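Local coordinates for SidF, inhibitor of growth family, member 3 (Legionella pneumophila subsp. pneumophila, PDB 4FYE), which probably removes the 3-phosphate of phosphoinositides, acting as a Legionella phosphoinositide phosphatase, at residues V419-R423 against F719-D723; K438-R443 against I546-N551; L475-V481 against L556-Y560; E694-R698 against A725-D729. The protein carries 1 engineered substitution. All coordinates share one frame; numbering follows the deposited sequence.

Interaction 1: residues V419-R423 against F719-D723; sequences VNWFR and FEIQD
W421 and Q722 face each other with their CA atoms 6.9 Å apart where two irregular loops meet, and the first, from N420 to R423, is a type I beta turn. R423 N closes the turn on N420 O at 3.1 Å. The same oxygen also accepts from the R423 side chain, NE and NH2 each 3.0 Å from N420 O, so three donors grip one carbonyl. N420 O lies close to the R423 guanidinium plane, yet NH2 meets it from above the carbonyl plane, 55° out. A bend at chi3 (85°) turns the arginine back over its own turn, and NH1 is held by H619 O. Against this braced turn rests Q722, whose CG passes 3.6 Å from V419 O and lies next to R423 NH2. The glutamine amide comes in at the indole edge of W421, the two planes 74° apart. On the F719 side of the contact, the ring packs edge-to-face with F625 and touches R652 and R655 of helix 652-668. R652 closes what is probably the Cx5R phosphatase loop, whose cysteine position is a serine here, probably the engineered substitution. V419 crosses F719 at about a right angle, CG1 meeting CE1 at 3.7 Å.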
loop_
_atom_site.group_PDB
_atom_site.type_symbol
_atom_site.label_atom_id
_atom_site.label_comp_id
_atom_site.label_asym_id
_atom_site.label_seq_id
_atom_site.Cartn_x
_atom_site.Cartn_y
_atom_site.Cartn_z
ATOM N N VAL A 419 3.846 -2.998 -14.397
ATOM C CA VAL A 419 2.500 -2.934 -14.857
ATOM C C VAL A 419 2.294 -1.889 -16.001
ATOM O O VAL A 419 1.264 -1.866 -16.687
ATOM C CB VAL A 419 1.735 -2.710 -13.521
ATOM C CG1 VAL A 419 1.326 -1.335 -13.304
ATOM C CG2 VAL A 419 0.838 -3.851 -13.068
ATOM N N ASN A 420 3.259 -0.997 -16.207
ATOM C CA ASN A 420 3.050 0.067 -17.196
ATOM C C ASN A 420 3.432 -0.462 -18.596
ATOM O O ASN A 420 3.561 -1.649 -18.823
ATOM C CB ASN A 420 3.845 1.315 -16.839
ATOM C CG ASN A 420 5.344 1.073 -16.987
ATOM O OD1 ASN A 420 6.184 1.912 -16.616
ATOM N ND2 ASN A 420 5.692 -0.079 -17.530
ATOM N N TRP A 421 3.548 0.425 -19.567
ATOM C CA TRP A 421 3.705 -0.004 -20.944
ATOM C C TRP A 421 5.062 -0.663 -21.138
ATOM O O TRP A 421 5.294 -1.395 -22.086
ATOM C CB TRP A 421 3.493 1.180 -21.839
ATOM C CG TRP A 421 3.472 0.849 -23.326
ATOM C CD1 TRP A 421 2.409 0.372 -24.101
ATOM C CD2 TRP A 421 4.596 0.917 -24.254
ATOM N NE1 TRP A 421 2.793 0.153 -25.404
ATOM C CE2 TRP A 421 4.078 0.511 -25.567
ATOM C CE3 TRP A 421 5.927 1.299 -24.142
ATOM C CZ2 TRP A 421 4.891 0.473 -26.696
ATOM C CZ3 TRP A 421 6.737 1.267 -25.298
ATOM C CH2 TRP A 421 6.226 0.861 -26.531
ATOM N N PHE A 422 5.999 -0.421 -20.240
ATOM C CA PHE A 422 7.317 -0.978 -20.375
ATOM C C PHE A 422 7.502 -2.298 -19.668
ATOM O O PHE A 422 8.573 -2.817 -19.709
ATOM C CB PHE A 422 8.413 0.051 -20.023
ATOM C CG PHE A 422 8.292 1.391 -20.797
ATOM C CD1 PHE A 422 8.949 1.575 -22.014
ATOM C CD2 PHE A 422 7.551 2.479 -20.279
ATOM C CE1 PHE A 422 8.845 2.797 -22.723
ATOM C CE2 PHE A 422 7.458 3.691 -20.960
ATOM C CZ PHE A 422 8.087 3.852 -22.190
ATOM N N ARG A 423 6.440 -2.890 -19.120
ATOM C CA ARG A 423 6.561 -4.035 -18.195
ATOM C C ARG A 423 7.306 -5.249 -18.779
ATOM O O ARG A 423 7.920 -6.020 -18.048
ATOM C CB ARG A 423 5.150 -4.448 -17.629
ATOM C CG ARG A 423 4.342 -5.395 -18.548
ATOM C CD ARG A 423 2.856 -5.524 -18.199
ATOM N NE ARG A 423 2.397 -4.395 -18.908
ATOM C CZ ARG A 423 1.694 -4.348 -20.023
ATOM N NH1 ARG A 423 1.085 -5.401 -20.635
ATOM N NH2 ARG A 423 1.558 -3.126 -20.445
ATOM N N PHE A 719 -2.801 6.304 -13.469
ATOM C CA PHE A 719 -2.393 5.080 -14.178
ATOM C C PHE A 719 -2.903 4.955 -15.644
ATOM O O PHE A 719 -4.093 5.048 -15.880
ATOM C CB PHE A 719 -2.871 3.856 -13.412
ATOM C CG PHE A 719 -2.580 2.546 -14.136
ATOM C CD1 PHE A 719 -1.254 2.162 -14.389
ATOM C CD2 PHE A 719 -3.621 1.718 -14.590
ATOM C CE1 PHE A 719 -0.976 0.984 -15.053
ATOM C CE2 PHE A 719 -3.323 0.536 -15.229
ATOM C CZ PHE A 719 -2.018 0.166 -15.462
ATOM N N GLU A 720 -2.033 4.670 -16.616
ATOM C CA GLU A 720 -2.538 4.460 -17.975
ATOM C C GLU A 720 -2.999 3.055 -18.156
ATOM O O GLU A 720 -2.182 2.126 -18.201
ATOM C CB GLU A 720 -1.488 4.762 -18.984
ATOM C CG GLU A 720 -1.222 6.243 -19.065
ATOM C CD GLU A 720 0.013 6.550 -19.890
ATOM O OE1 GLU A 720 0.911 7.236 -19.340
ATOM O OE2 GLU A 720 0.088 6.082 -21.062
ATOM N N ILE A 721 -4.313 2.882 -18.278
ATOM C CA ILE A 721 -4.845 1.551 -18.427
ATOM C C ILE A 721 -4.223 0.907 -19.685
ATOM O O ILE A 721 -4.096 1.580 -20.697
ATOM C CB ILE A 721 -6.382 1.551 -18.427
ATOM C CG1 ILE A 721 -6.885 1.984 -17.029
ATOM C CG2 ILE A 721 -6.896 0.171 -18.754
ATOM C CD1 ILE A 721 -8.339 2.499 -17.000
ATOM N N GLN A 722 -3.808 -0.366 -19.582
ATOM C CA GLN A 722 -3.123 -1.066 -20.659
ATOM C C GLN A 722 -4.064 -1.906 -21.444
ATOM O O GLN A 722 -3.897 -2.019 -22.632
ATOM C CB GLN A 722 -2.026 -1.998 -20.132
ATOM C CG GLN A 722 -0.809 -1.224 -19.610
ATOM C CD GLN A 722 -0.256 -0.237 -20.605
ATOM O OE1 GLN A 722 -0.426 0.960 -20.444
ATOM N NE2 GLN A 722 0.401 -0.731 -21.642
ATOM N N ASP A 723 -4.990 -2.570 -20.752
ATOM C CA ASP A 723 -6.083 -3.290 -21.373
ATOM C C ASP A 723 -7.469 -2.946 -20.704
ATOM O O ASP A 723 -7.681 -3.186 -19.488
ATOM C CB ASP A 723 -5.783 -4.781 -21.317
ATOM C CG ASP A 723 -6.923 -5.608 -21.841
ATOM O OD1 ASP A 723 -8.024 -5.021 -22.052
ATOM O OD2 ASP A 723 -6.758 -6.837 -22.005
#

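Interaction 2: residues K438-R443 against I546-N551; sequences KNQNAR and IYELHN
R443 lies across H550, and its atoms from CA to CD meet H550 and Y547 in turn. Its CA sits over the imidazole, 3.8 Å from the H550 ring centroid, in a CH-pi contact. CB passes H550 CD2, and CG settles 3.4 Å from NE2 on the same ring. CG is anti to the backbone N (chi1 178°), and the chain stays extended from CG to NE, so that CD reaches Y547 CE1 at 3.4 Å. The guanidinium then stands nearly perpendicular to the tyrosine ring, 87° between planes. At the tip, NH1 gives a hydrogen bond to Q440 OE1 at 2.8 Å and a salt bridge to D385, while NH2 has a long, weak ion pair with E492. Q440 OE1 accepts a second bond, from Y547 OH at 2.9 Å; both donors lie in its carbonyl plane on lone pairs. Q440 NE2 is tied to M414 O, which fixes the amide's orientation. One face of Y547 is covered by N439, whose CB stands 3.8 Å from the ring centroid. H550 ND1 is bonded to N446, one turn beyond R443. The helix axes approach to 9.1 Å at 62°, a steep crossing in which helix 438-458 packs across the long helix 522-583, which forms a hairpin with helix 482-514, within a predicted coiled coil.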
loop_
_atom_site.group_PDB
_atom_site.type_symbol
_atom_site.label_atom_id
_atom_site.label_comp_id
_atom_site.label_asym_id
_atom_site.label_seq_id
_atom_site.Cartn_x
_atom_site.Cartn_y
_atom_site.Cartn_z
ATOM N N LYS A 438 14.586 -10.553 -12.893
ATOM C CA LYS A 438 14.506 -12.013 -13.157
ATOM C C LYS A 438 14.888 -12.828 -11.914
ATOM O O LYS A 438 14.089 -13.650 -11.452
ATOM C CB LYS A 438 15.380 -12.421 -14.362
ATOM C CG LYS A 438 14.992 -13.750 -15.031
ATOM C CD LYS A 438 16.161 -14.461 -15.760
ATOM C CE LYS A 438 16.749 -15.726 -15.064
ATOM N NZ LYS A 438 16.338 -16.000 -13.635
ATOM N N ASN A 439 16.103 -12.605 -11.388
ATOM C CA ASN A 439 16.595 -13.345 -10.211
ATOM C C ASN A 439 15.691 -13.237 -8.947
ATOM O O ASN A 439 15.369 -14.273 -8.291
ATOM C CB ASN A 439 18.040 -12.924 -9.865
ATOM C CG ASN A 439 19.091 -13.578 -10.799
ATOM O OD1 ASN A 439 18.796 -14.519 -11.557
ATOM N ND2 ASN A 439 20.322 -13.075 -10.745
ATOM N N GLN A 440 15.289 -12.002 -8.605
ATOM C CA GLN A 440 14.634 -11.769 -7.317
ATOM C C GLN A 440 13.258 -12.367 -7.394
ATOM O O GLN A 440 12.761 -12.923 -6.426
ATOM C CB GLN A 440 14.614 -10.292 -6.976
ATOM C CG GLN A 440 13.898 -9.913 -5.674
ATOM C CD GLN A 440 14.219 -10.816 -4.491
ATOM O OE1 GLN A 440 15.345 -11.324 -4.325
ATOM N NE2 GLN A 440 13.217 -11.055 -3.690
ATOM N N ASN A 441 12.692 -12.368 -8.590
ATOM C CA ASN A 441 11.328 -12.837 -8.768
ATOM C C ASN A 441 11.225 -14.360 -8.691
ATOM O O ASN A 441 10.348 -14.919 -7.975
ATOM C CB ASN A 441 10.721 -12.249 -10.053
ATOM C CG ASN A 441 10.298 -10.794 -9.877
ATOM O OD1 ASN A 441 10.130 -10.313 -8.754
ATOM N ND2 ASN A 441 10.136 -10.080 -10.991
ATOM N N ALA A 442 12.159 -15.030 -9.346
ATOM C CA ALA A 442 12.340 -16.468 -9.099
ATOM C C ALA A 442 12.697 -16.853 -7.603
ATOM O O ALA A 442 12.081 -17.756 -7.011
ATOM C CB ALA A 442 13.321 -17.084 -10.100
ATOM N N ARG A 443 13.662 -16.187 -6.979
ATOM C CA ARG A 443 13.842 -16.342 -5.540
ATOM C C ARG A 443 12.494 -16.226 -4.783
ATOM O O ARG A 443 12.082 -17.169 -4.062
ATOM C CB ARG A 443 14.798 -15.268 -5.062
ATOM C CG ARG A 443 15.069 -15.240 -3.552
ATOM C CD ARG A 443 16.456 -14.654 -3.330
ATOM N NE ARG A 443 16.753 -14.519 -1.925
ATOM C CZ ARG A 443 16.454 -13.456 -1.188
ATOM N NH1 ARG A 443 15.880 -12.404 -1.748
ATOM N NH2 ARG A 443 16.790 -13.443 0.108
ATOM N N ILE A 546 23.640 -17.633 -4.179
ATOM C CA ILE A 546 22.270 -17.912 -3.705
ATOM C C ILE A 546 21.244 -17.819 -4.840
ATOM O O ILE A 546 20.418 -18.729 -5.035
ATOM C CB ILE A 546 21.902 -16.958 -2.558
ATOM C CG1 ILE A 546 22.737 -17.316 -1.332
ATOM C CG2 ILE A 546 20.413 -17.033 -2.223
ATOM C CD1 ILE A 546 22.654 -16.348 -0.177
ATOM N N TYR A 547 21.303 -16.732 -5.603
ATOM C CA TYR A 547 20.485 -16.644 -6.791
ATOM C C TYR A 547 20.705 -17.846 -7.724
ATOM O O TYR A 547 19.725 -18.452 -8.201
ATOM C CB TYR A 547 20.760 -15.331 -7.516
ATOM C CG TYR A 547 20.086 -14.148 -6.878
ATOM C CD1 TYR A 547 18.761 -14.230 -6.472
ATOM C CD2 TYR A 547 20.762 -12.929 -6.707
ATOM C CE1 TYR A 547 18.123 -13.138 -5.894
ATOM C CE2 TYR A 547 20.134 -11.820 -6.135
ATOM C CZ TYR A 547 18.811 -11.925 -5.727
ATOM O OH TYR A 547 18.139 -10.842 -5.130
ATOM N N GLU A 548 21.986 -18.205 -7.937
ATOM C CA GLU A 548 22.381 -19.264 -8.888
ATOM C C GLU A 548 21.644 -20.529 -8.491
ATOM O O GLU A 548 21.164 -21.284 -9.341
ATOM C CB GLU A 548 23.906 -19.520 -8.867
ATOM C CG GLU A 548 24.770 -18.661 -9.797
ATOM C CD GLU A 548 25.225 -19.387 -11.074
ATOM O OE1 GLU A 548 26.151 -20.244 -11.004
ATOM O OE2 GLU A 548 24.678 -19.078 -12.165
ATOM N N LEU A 549 21.532 -20.725 -7.178
ATOM C CA LEU A 549 20.872 -21.902 -6.621
ATOM C C LEU A 549 19.356 -21.841 -6.826
ATOM O O LEU A 549 18.739 -22.837 -7.279
ATOM C CB LEU A 549 21.248 -22.053 -5.150
ATOM C CG LEU A 549 22.709 -22.482 -4.949
ATOM C CD1 LEU A 549 23.108 -22.524 -3.470
ATOM C CD2 LEU A 549 22.973 -23.824 -5.624
ATOM N N HIS A 550 18.773 -20.665 -6.521
ATOM C CA HIS A 550 17.372 -20.432 -6.796
ATOM C C HIS A 550 17.086 -20.727 -8.238
ATOM O O HIS A 550 16.113 -21.419 -8.551
ATOM C CB HIS A 550 16.903 -19.011 -6.420
ATOM C CG HIS A 550 16.488 -18.865 -4.952
ATOM N ND1 HIS A 550 15.488 -19.580 -4.397
ATOM C CD2 HIS A 550 16.993 -18.070 -3.929
ATOM C CE1 HIS A 550 15.369 -19.284 -3.083
ATOM N NE2 HIS A 550 16.287 -18.354 -2.799
ATOM N N ASN A 551 17.941 -20.245 -9.132
ATOM C CA ASN A 551 17.675 -20.444 -10.558
ATOM C C ASN A 551 17.639 -21.931 -10.908
ATOM O O ASN A 551 16.858 -22.357 -11.743
ATOM C CB ASN A 551 18.644 -19.633 -11.436
ATOM C CG ASN A 551 18.373 -18.122 -11.339
ATOM O OD1 ASN A 551 19.282 -17.283 -11.415
ATOM N ND2 ASN A 551 17.109 -17.770 -11.148
#

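Interaction 3: residues L475-V481 against L556-Y560; sequences LLKGPDV and LRKAY
Y560 lays one face of its ring against the backbone at G478 and P479. G478 CA stands 3.9 Å from the centroid of the Y560 ring in a CH-pi contact, 16° off the ring normal, and P479 CD adds a second at 4.1 Å from that centroid. The peptide between them, G478 C and P479 N, lies over the same face toward the rim. Having CG anti to the backbone N (chi1 180°) sends the ring across beneath this peptide, and its OH gives a hydrogen bond to L475 O at 2.8 Å, a carbonyl near the C-terminal part of helix 467-476. Here the chain leaves that helix through G478, which has positive phi, and enters helix 482-514 with V481 at the N-cap position: a short helix-to-helix connection docked on the side of helix 522-583. P479 wedges against that helix, CG lying 3.6 Å from Y560 CB and 3.4 Å from L556 O. Farther along, V481 crosses R557 at about a right angle and puts CG1 over one face of the guanidinium, 4.1 Å from R557 NH2. The arginine's charge is met by D450 in a salt bridge, and its NH1 bonds to N446; the Y560 ring stacks in addition with H564.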
loop_
_atom_site.group_PDB
_atom_site.type_symbol
_atom_site.label_atom_id
_atom_site.label_comp_id
_atom_site.label_asym_id
_atom_site.label_seq_id
_atom_site.Cartn_x
_atom_site.Cartn_y
_atom_site.Cartn_z
ATOM N N LEU A 475 0.762 -33.426 -4.300
ATOM C CA LEU A 475 1.094 -32.811 -5.580
ATOM C C LEU A 475 1.765 -31.445 -5.470
ATOM O O LEU A 475 2.632 -31.111 -6.296
ATOM C CB LEU A 475 -0.149 -32.726 -6.463
ATOM C CG LEU A 475 -0.823 -34.072 -6.811
ATOM C CD1 LEU A 475 -1.924 -33.849 -7.841
ATOM C CD2 LEU A 475 0.157 -35.125 -7.328
ATOM N N LEU A 476 1.382 -30.668 -4.454
ATOM C CA LEU A 476 1.898 -29.308 -4.341
ATOM C C LEU A 476 3.283 -29.277 -3.791
ATOM O O LEU A 476 3.972 -28.265 -3.919
ATOM C CB LEU A 476 1.008 -28.423 -3.479
ATOM C CG LEU A 476 -0.256 -27.883 -4.137
ATOM C CD1 LEU A 476 -0.596 -26.574 -3.451
ATOM C CD2 LEU A 476 -0.112 -27.708 -5.652
ATOM N N LYS A 477 3.672 -30.391 -3.172
ATOM C CA LYS A 477 5.004 -30.563 -2.611
ATOM C C LYS A 477 6.049 -30.236 -3.651
ATOM O O LYS A 477 7.164 -29.881 -3.309
ATOM C CB LYS A 477 5.194 -31.988 -2.110
ATOM C CG LYS A 477 4.998 -32.161 -0.609
ATOM C CD LYS A 477 6.228 -31.682 0.158
ATOM C CE LYS A 477 6.129 -31.998 1.646
ATOM N NZ LYS A 477 7.076 -31.209 2.495
ATOM N N GLY A 478 5.666 -30.322 -4.920
ATOM C CA GLY A 478 6.589 -30.085 -6.026
ATOM C C GLY A 478 7.696 -31.138 -6.152
ATOM O O GLY A 478 7.641 -32.206 -5.526
ATOM N N PRO A 479 8.728 -30.842 -6.954
ATOM C CA PRO A 479 9.835 -31.784 -7.037
ATOM C C PRO A 479 10.775 -31.701 -5.829
ATOM O O PRO A 479 10.923 -30.650 -5.235
ATOM C CB PRO A 479 10.548 -31.385 -8.337
ATOM C CG PRO A 479 10.098 -29.994 -8.643
ATOM C CD PRO A 479 8.966 -29.610 -7.728
ATOM N N ASP A 480 11.394 -32.824 -5.480
ATOM C CA ASP A 480 12.299 -32.928 -4.334
ATOM C C ASP A 480 13.525 -32.048 -4.537
ATOM O O ASP A 480 14.447 -32.381 -5.293
ATOM C CB ASP A 480 12.715 -34.400 -4.137
ATOM C CG ASP A 480 13.604 -34.624 -2.909
ATOM O OD1 ASP A 480 14.051 -35.798 -2.752
ATOM O OD2 ASP A 480 13.845 -33.672 -2.104
ATOM N N VAL A 481 13.540 -30.935 -3.830
ATOM C CA VAL A 481 14.599 -29.958 -3.989
ATOM C C VAL A 481 15.234 -29.590 -2.638
ATOM O O VAL A 481 15.857 -28.535 -2.471
ATOM C CB VAL A 481 14.036 -28.738 -4.745
ATOM C CG1 VAL A 481 13.195 -27.853 -3.829
ATOM C CG2 VAL A 481 15.142 -27.980 -5.456
ATOM N N LEU A 556 13.551 -26.764 -12.191
ATOM C CA LEU A 556 12.886 -27.989 -11.793
ATOM C C LEU A 556 11.432 -27.768 -11.400
ATOM O O LEU A 556 10.570 -28.599 -11.681
ATOM C CB LEU A 556 13.645 -28.657 -10.654
ATOM C CG LEU A 556 14.973 -29.303 -11.088
ATOM C CD1 LEU A 556 15.771 -29.602 -9.835
ATOM C CD2 LEU A 556 14.812 -30.555 -11.960
ATOM N N ARG A 557 11.131 -26.645 -10.773
ATOM C CA ARG A 557 9.723 -26.383 -10.502
ATOM C C ARG A 557 8.988 -26.223 -11.827
ATOM O O ARG A 557 7.880 -26.745 -12.023
ATOM C CB ARG A 557 9.544 -25.207 -9.542
ATOM C CG ARG A 557 9.371 -25.678 -8.080
ATOM C CD ARG A 557 10.198 -24.910 -7.042
ATOM N NE ARG A 557 9.838 -25.342 -5.693
ATOM C CZ ARG A 557 10.370 -24.905 -4.553
ATOM N NH1 ARG A 557 11.324 -23.995 -4.533
ATOM N NH2 ARG A 557 9.938 -25.397 -3.406
ATOM N N LYS A 558 9.659 -25.565 -12.758
ATOM C CA LYS A 558 9.061 -25.202 -14.029
ATOM C C LYS A 558 8.687 -26.490 -14.777
ATOM O O LYS A 558 7.531 -26.707 -15.139
ATOM C CB LYS A 558 10.049 -24.327 -14.812
ATOM C CG LYS A 558 9.619 -23.861 -16.203
ATOM C CD LYS A 558 10.626 -22.823 -16.703
ATOM C CE LYS A 558 10.033 -21.745 -17.604
ATOM N NZ LYS A 558 9.950 -22.246 -18.981
ATOM N N ALA A 559 9.656 -27.366 -14.969
ATOM C CA ALA A 559 9.373 -28.624 -15.654
ATOM C C ALA A 559 8.327 -29.460 -14.903
ATOM O O ALA A 559 7.532 -30.171 -15.536
ATOM C CB ALA A 559 10.646 -29.430 -15.861
ATOM N N TYR A 560 8.331 -29.385 -13.566
ATOM C CA TYR A 560 7.374 -30.154 -12.779
ATOM C C TYR A 560 5.977 -29.597 -12.973
ATOM O O TYR A 560 5.023 -30.354 -13.184
ATOM C CB TYR A 560 7.722 -30.079 -11.316
ATOM C CG TYR A 560 6.774 -30.845 -10.422
ATOM C CD1 TYR A 560 5.564 -30.286 -10.035
ATOM C CD2 TYR A 560 7.102 -32.143 -9.953
ATOM C CE1 TYR A 560 4.690 -30.969 -9.217
ATOM C CE2 TYR A 560 6.234 -32.845 -9.125
ATOM C CZ TYR A 560 5.025 -32.254 -8.753
ATOM O OH TYR A 560 4.131 -32.901 -7.911
#

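Interaction 4: residues E694-R698 against A725-D729; sequences EQLDR and ANFAD
The carboxylate of D697 meets A728 from above its plane rather than at its rim: A728 N donates to OD2 at 2.9 Å, 43° out of the carboxylate plane. The guanidinium of R698, by contrast, is used at its edge, where a water lies in plane and accepts from NE at 2.9 Å. That water donates to two acceptors, 2.6 Å to E694 OE2 and 2.9 Å to A728 O, and so joins the helix to the loop a second time. An extended E694 chain carries the carboxylate out to the water, while its two oxygens are also held by the backbone N atoms of T685 and H686. D697 OD2 has a further partner as well, a salt bridge to R684 that would help to stabilise its negative charge in this buried setting. D697 CG is anti to the backbone N (chi1 -158°), which brings OD2 round to the start of A728. Between the polar links the methyl of A728 points at the helix and packs against its side chains, with A728 CB 3.7 Å from R698 CG and 3.8 Å from D697 CB. F727, whose CB points away from the helix, makes a cation-pi contact with R655 of helix 652-668. The arrangement is that of a loop docked on one turn of a short helix, 692-699, the A728 N-H bonded to an acidic side chain and the A728 carbonyl bridged to the helix by a water.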
loop_
_atom_site.group_PDB
_atom_site.type_symbol
_atom_site.label_atom_id
_atom_site.label_comp_id
_atom_site.label_asym_id
_atom_site.label_seq_id
_atom_site.Cartn_x
_atom_site.Cartn_y
_atom_site.Cartn_z
ATOM N N GLU A 694 -18.440 -6.468 -12.105
ATOM C CA GLU A 694 -18.128 -5.143 -12.692
ATOM C C GLU A 694 -18.782 -4.078 -11.849
ATOM O O GLU A 694 -18.252 -2.965 -11.686
ATOM C CB GLU A 694 -18.578 -5.043 -14.163
ATOM C CG GLU A 694 -18.395 -3.697 -14.759
ATOM C CD GLU A 694 -18.134 -3.741 -16.253
ATOM O OE1 GLU A 694 -18.288 -4.870 -16.827
ATOM O OE2 GLU A 694 -17.800 -2.649 -16.833
ATOM N N GLN A 695 -19.906 -4.460 -11.273
ATOM C CA GLN A 695 -20.640 -3.556 -10.412
ATOM C C GLN A 695 -19.801 -3.286 -9.137
ATOM O O GLN A 695 -19.720 -2.139 -8.657
ATOM C CB GLN A 695 -22.045 -4.122 -10.100
ATOM C CG GLN A 695 -22.920 -3.059 -9.458
ATOM C CD GLN A 695 -24.081 -3.577 -8.585
ATOM O OE1 GLN A 695 -24.421 -2.927 -7.579
ATOM N NE2 GLN A 695 -24.703 -4.728 -8.965
ATOM N N LEU A 696 -19.171 -4.337 -8.605
ATOM C CA LEU A 696 -18.241 -4.138 -7.494
ATOM C C LEU A 696 -17.091 -3.278 -7.974
ATOM O O LEU A 696 -16.669 -2.333 -7.298
ATOM C CB LEU A 696 -17.686 -5.474 -6.995
ATOM C CG LEU A 696 -17.366 -5.645 -5.495
ATOM C CD1 LEU A 696 -16.342 -6.728 -5.216
ATOM C CD2 LEU A 696 -17.017 -4.419 -4.678
ATOM N N ASP A 697 -16.545 -3.618 -9.135
ATOM C CA ASP A 697 -15.355 -2.940 -9.565
ATOM C C ASP A 697 -15.680 -1.419 -9.627
ATOM O O ASP A 697 -14.853 -0.627 -9.312
ATOM C CB ASP A 697 -14.858 -3.534 -10.905
ATOM C CG ASP A 697 -13.359 -3.262 -11.176
ATOM O OD1 ASP A 697 -12.554 -3.109 -10.209
ATOM O OD2 ASP A 697 -12.970 -3.246 -12.370
ATOM N N ARG A 698 -16.923 -1.051 -9.959
ATOM C CA ARG A 698 -17.323 0.324 -10.083
ATOM C C ARG A 698 -17.181 1.010 -8.767
ATOM O O ARG A 698 -16.906 2.201 -8.714
ATOM C CB ARG A 698 -18.748 0.460 -10.624
ATOM C CG ARG A 698 -18.815 0.198 -12.118
ATOM C CD ARG A 698 -20.200 0.368 -12.618
ATOM N NE ARG A 698 -20.259 0.265 -14.076
ATOM C CZ ARG A 698 -21.411 0.292 -14.776
ATOM N NH1 ARG A 698 -22.566 0.380 -14.124
ATOM N NH2 ARG A 698 -21.413 0.238 -16.132
ATOM N N ALA A 725 -10.414 -3.850 -20.564
ATOM C CA ALA A 725 -11.279 -4.827 -19.969
ATOM C C ALA A 725 -10.889 -5.203 -18.529
ATOM O O ALA A 725 -11.690 -5.852 -17.826
ATOM C CB ALA A 725 -11.306 -6.025 -20.881
ATOM N N ASN A 726 -9.686 -4.770 -18.103
ATOM C CA ASN A 726 -9.216 -4.874 -16.698
ATOM C C ASN A 726 -9.871 -3.988 -15.663
ATOM O O ASN A 726 -9.721 -4.294 -14.471
ATOM C CB ASN A 726 -7.705 -4.678 -16.572
ATOM C CG ASN A 726 -6.914 -5.839 -17.180
ATOM O OD1 ASN A 726 -7.434 -6.941 -17.271
ATOM N ND2 ASN A 726 -5.646 -5.586 -17.593
ATOM N N PHE A 727 -10.585 -2.915 -16.082
ATOM C CA PHE A 727 -11.164 -1.994 -15.125
ATOM C C PHE A 727 -12.544 -1.478 -15.541
ATOM O O PHE A 727 -12.804 -1.195 -16.720
ATOM C CB PHE A 727 -10.189 -0.831 -14.918
ATOM C CG PHE A 727 -8.895 -1.244 -14.258
ATOM C CD1 PHE A 727 -8.810 -1.365 -12.894
ATOM C CD2 PHE A 727 -7.749 -1.491 -15.025
ATOM C CE1 PHE A 727 -7.606 -1.759 -12.299
ATOM C CE2 PHE A 727 -6.556 -1.845 -14.442
ATOM C CZ PHE A 727 -6.496 -2.010 -13.068
ATOM N N ALA A 728 -13.428 -1.359 -14.565
ATOM C CA ALA A 728 -14.753 -0.791 -14.747
ATOM C C ALA A 728 -14.662 0.639 -15.263
ATOM O O ALA A 728 -15.446 1.062 -16.119
ATOM C CB ALA A 728 -15.505 -0.821 -13.449
ATOM N N ASP A 729 -13.680 1.393 -14.800
ATOM C CA ASP A 729 -13.650 2.828 -15.127
ATOM C C ASP A 729 -12.738 3.129 -16.370
ATOM O O ASP A 729 -11.985 2.301 -16.845
ATOM C CB ASP A 729 -13.160 3.632 -13.951
ATOM C CG ASP A 729 -11.675 3.498 -13.781
ATOM O OD1 ASP A 729 -11.278 2.398 -13.348
ATOM O OD2 ASP A 729 -10.893 4.417 -14.178
HETATM O O HOH W 1 -18.009 -0.247 -15.788
#

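The four contacts form two pairs. Interactions 2 and 3, with centres about 16 Å apart, both use helix 522-583, against which helix 438-458 and the connection from helix 467-476 to helix 482-514 pack. Interactions 1 and 4, also about 16 Å between centres, share the loop between helices 701-712 and 733-741 and touch directly, I721 and F719 packing on F727. Along the chain, 2 and 3 fall within the span that interaction 1 brings together, whereas 4 follows them and alternates with 1. Centres of 2 and 4 are about 35 Å apart. Thus 2 and 3 pack the helical hairpin against neighbouring helices, while 1 and 4 anchor the loop before helix 733-741, within one phosphatase region.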